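Local coordinates for nitroreductase-like family protein (Bacillus cereus, PDB 2I7H) that belongs to the nitroreductase-like family of flavoproteins and binds flavin mononucleotide between the two subunits of its dimer, at residues K15-V20 with F123-W128. Residues are numbered along the deposited sequence; the frame is centred on the assembly and turned at random.
Sequences KERRSV and FQLLAW. With FMN (flavin mononucleotide), chain G.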
# COMPACT_ATOMS: atom_id res chain seq x y z
N LYS A 15 12.27 -3.64 -6.18
CA LYS A 15 12.64 -5.04 -6.37
C LYS A 15 13.74 -5.56 -5.44
O LYS A 15 13.85 -6.78 -5.23
CB LYS A 15 13.01 -5.31 -7.82
CG LYS A 15 11.92 -4.91 -8.83
CD LYS A 15 12.15 -5.58 -10.18
CE LYS A 15 13.57 -5.37 -10.69
NZ LYS A 15 13.77 -3.99 -11.24
N GLU A 16 14.54 -4.66 -4.89
CA GLU A 16 15.67 -5.06 -4.06
C GLU A 16 15.31 -5.07 -2.58
O GLU A 16 15.85 -5.86 -1.82
CB GLU A 16 16.89 -4.18 -4.35
CG GLU A 16 17.57 -4.47 -5.70
CD GLU A 16 18.73 -3.53 -6.05
OE1 GLU A 16 19.10 -2.67 -5.21
OE2 GLU A 16 19.30 -3.65 -7.18
N ARG A 17 14.38 -4.20 -2.17
CA ARG A 17 13.80 -4.23 -0.82
C ARG A 17 13.49 -5.65 -0.36
O ARG A 17 12.86 -6.43 -1.07
CB ARG A 17 12.51 -3.37 -0.77
CG ARG A 17 11.91 -3.18 0.63
CD ARG A 17 10.34 -3.15 0.62
NE ARG A 17 9.75 -4.34 -0.04
CZ ARG A 17 9.53 -5.53 0.53
NH1 ARG A 17 9.84 -5.77 1.80
NH2 ARG A 17 9.02 -6.53 -0.20
N ARG A 18 13.96 -5.96 0.84
CA ARG A 18 13.66 -7.23 1.50
C ARG A 18 13.16 -6.93 2.90
O ARG A 18 13.63 -5.97 3.54
CB ARG A 18 14.91 -8.11 1.63
CG ARG A 18 15.64 -8.48 0.35
CD ARG A 18 14.97 -9.65 -0.35
NE ARG A 18 14.10 -9.07 -1.35
CZ ARG A 18 14.42 -8.90 -2.63
NH1 ARG A 18 15.58 -9.35 -3.12
NH2 ARG A 18 13.55 -8.30 -3.41
N SER A 19 12.24 -7.75 3.39
CA SER A 19 11.90 -7.80 4.80
C SER A 19 13.12 -8.27 5.58
O SER A 19 13.69 -9.33 5.29
CB SER A 19 10.72 -8.75 5.02
OG SER A 19 9.54 -8.18 4.47
N VAL A 20 13.53 -7.47 6.56
CA VAL A 20 14.71 -7.77 7.36
C VAL A 20 14.23 -7.98 8.79
O VAL A 20 13.48 -7.17 9.32
CB VAL A 20 15.75 -6.63 7.23
CG1 VAL A 20 16.84 -6.75 8.26
CG2 VAL A 20 16.34 -6.64 5.83
N PHE A 123 7.20 4.09 3.18
CA PHE A 123 8.19 4.14 4.25
C PHE A 123 9.25 3.06 4.06
O PHE A 123 10.43 3.31 4.24
CB PHE A 123 7.56 3.96 5.62
CG PHE A 123 8.57 3.93 6.70
CD1 PHE A 123 9.09 5.14 7.24
CD2 PHE A 123 9.10 2.73 7.13
CE1 PHE A 123 10.07 5.09 8.20
CE2 PHE A 123 10.08 2.68 8.09
CZ PHE A 123 10.57 3.85 8.63
N GLN A 124 8.80 1.85 3.71
CA GLN A 124 9.70 0.71 3.56
C GLN A 124 10.69 0.95 2.42
O GLN A 124 11.87 0.63 2.56
CB GLN A 124 8.91 -0.57 3.33
CG GLN A 124 8.18 -1.16 4.56
CD GLN A 124 7.76 -2.62 4.26
OE1 GLN A 124 7.23 -2.90 3.19
NE2 GLN A 124 8.04 -3.54 5.17
N LEU A 125 10.21 1.58 1.35
CA LEU A 125 11.02 1.95 0.19
C LEU A 125 12.03 3.05 0.52
O LEU A 125 13.22 2.92 0.27
CB LEU A 125 10.11 2.38 -0.98
CG LEU A 125 9.25 1.27 -1.57
CD1 LEU A 125 8.32 1.79 -2.70
CD2 LEU A 125 10.14 0.12 -2.02
N LEU A 126 11.53 4.12 1.11
CA LEU A 126 12.35 5.20 1.66
C LEU A 126 13.45 4.71 2.60
O LEU A 126 14.60 5.17 2.50
CB LEU A 126 11.44 6.23 2.35
CG LEU A 126 10.52 7.00 1.40
CD1 LEU A 126 9.32 7.59 2.08
CD2 LEU A 126 11.28 8.10 0.65
N ALA A 127 13.11 3.81 3.51
CA ALA A 127 14.07 3.26 4.45
C ALA A 127 15.12 2.42 3.72
O ALA A 127 16.31 2.56 3.96
CB ALA A 127 13.35 2.46 5.59
N TRP A 128 14.69 1.56 2.79
CA TRP A 128 15.63 0.72 2.04
C TRP A 128 16.72 1.55 1.35
O TRP A 128 17.88 1.15 1.30
CB TRP A 128 14.90 -0.14 0.98
CG TRP A 128 15.82 -1.13 0.38
CD1 TRP A 128 16.49 -1.04 -0.82
CD2 TRP A 128 16.26 -2.36 0.99
NE1 TRP A 128 17.30 -2.14 -0.99
CE2 TRP A 128 17.18 -2.96 0.10
CE3 TRP A 128 15.96 -3.01 2.21
CZ2 TRP A 128 17.79 -4.21 0.37
CZ3 TRP A 128 16.57 -4.23 2.50
CH2 TRP A 128 17.47 -4.83 1.55
N1 FMN G . 6.65 -10.96 8.11
C2 FMN G . 6.79 -11.56 9.36
O2 FMN G . 7.84 -12.14 9.65
N3 FMN G . 5.76 -11.49 10.28
C4 FMN G . 4.60 -10.82 9.93
O4 FMN G . 3.58 -10.95 10.59
C4A FMN G . 4.47 -10.22 8.68
N5 FMN G . 3.29 -9.57 8.37
C5A FMN G . 3.14 -8.98 7.11
C6 FMN G . 1.94 -8.34 6.86
C7 FMN G . 1.68 -7.71 5.66
C7M FMN G . 0.48 -6.82 5.60
C8 FMN G . 2.66 -7.73 4.67
C8M FMN G . 2.41 -6.95 3.41
C9 FMN G . 3.90 -8.39 4.92
C9A FMN G . 4.16 -9.03 6.15
N10 FMN G . 5.37 -9.71 6.47
C10 FMN G . 5.51 -10.29 7.75
C1' FMN G . 6.39 -10.11 5.42
C2' FMN G . 6.04 -11.45 4.78
O2' FMN G . 6.10 -12.46 5.75
C3' FMN G . 6.81 -11.91 3.52
O3' FMN G . 7.77 -12.93 3.74
C4' FMN G . 7.55 -10.84 2.77
O4' FMN G . 6.79 -9.66 2.66
C5' FMN G . 7.89 -11.38 1.38
O5' FMN G . 9.30 -11.22 1.27
P FMN G . 9.93 -9.72 1.14
O1P FMN G . 11.37 -9.76 1.59
O2P FMN G . 9.86 -9.37 -0.32
O3P FMN G . 9.15 -8.66 1.92
O HOH W 1 7.89 -6.16 5.35
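The W128 indole turns one face to the backbone at R17 and R18, in the turn at R17, the first residue past helix 10-16. This is the phosphate end of the flavin mononucleotide site of the nitroreductase fold, where R17, R18 and S19 lie between helix 106-129 and the cofactor phosphate. The tight part is the indole. R17 CA makes a CH-pi contact over the five-membered ring of W128, 3.7 Å from its centroid. R18 N sits over the same face, nearer the rim, 3.5 Å from W128 CZ3. V20 CG2 comes to the edge of the ring, and F168 also meets the indole. The loose side is at E16, whose side chain is exposed and only brings CB to 4.0 Å from W128 NE1.

With CG anti to the backbone N (chi1 -173°) and bends at chi2 and chi3, the R17 chain passes Q124 and brings its guanidinium to the phosphate. R17 CD passes 4.0 Å from Q124 CB, and the R17 guanidinium lies almost parallel to the Q124 amide, 11° apart. R17 NH1 and NH2 each donate to FMN O3P, which lies at the edge of the guanidinium in its plane. S19 N donates to FMN O1P at 2.8 Å. R21 and K137 also bind the cofactor, as do H46 and N45 of the second subunit. One water joins the segments: it accepts from Q124 NE2 at 2.6 Å and donates to S19 OG, which itself donates to FMN O3P at 2.6 Å.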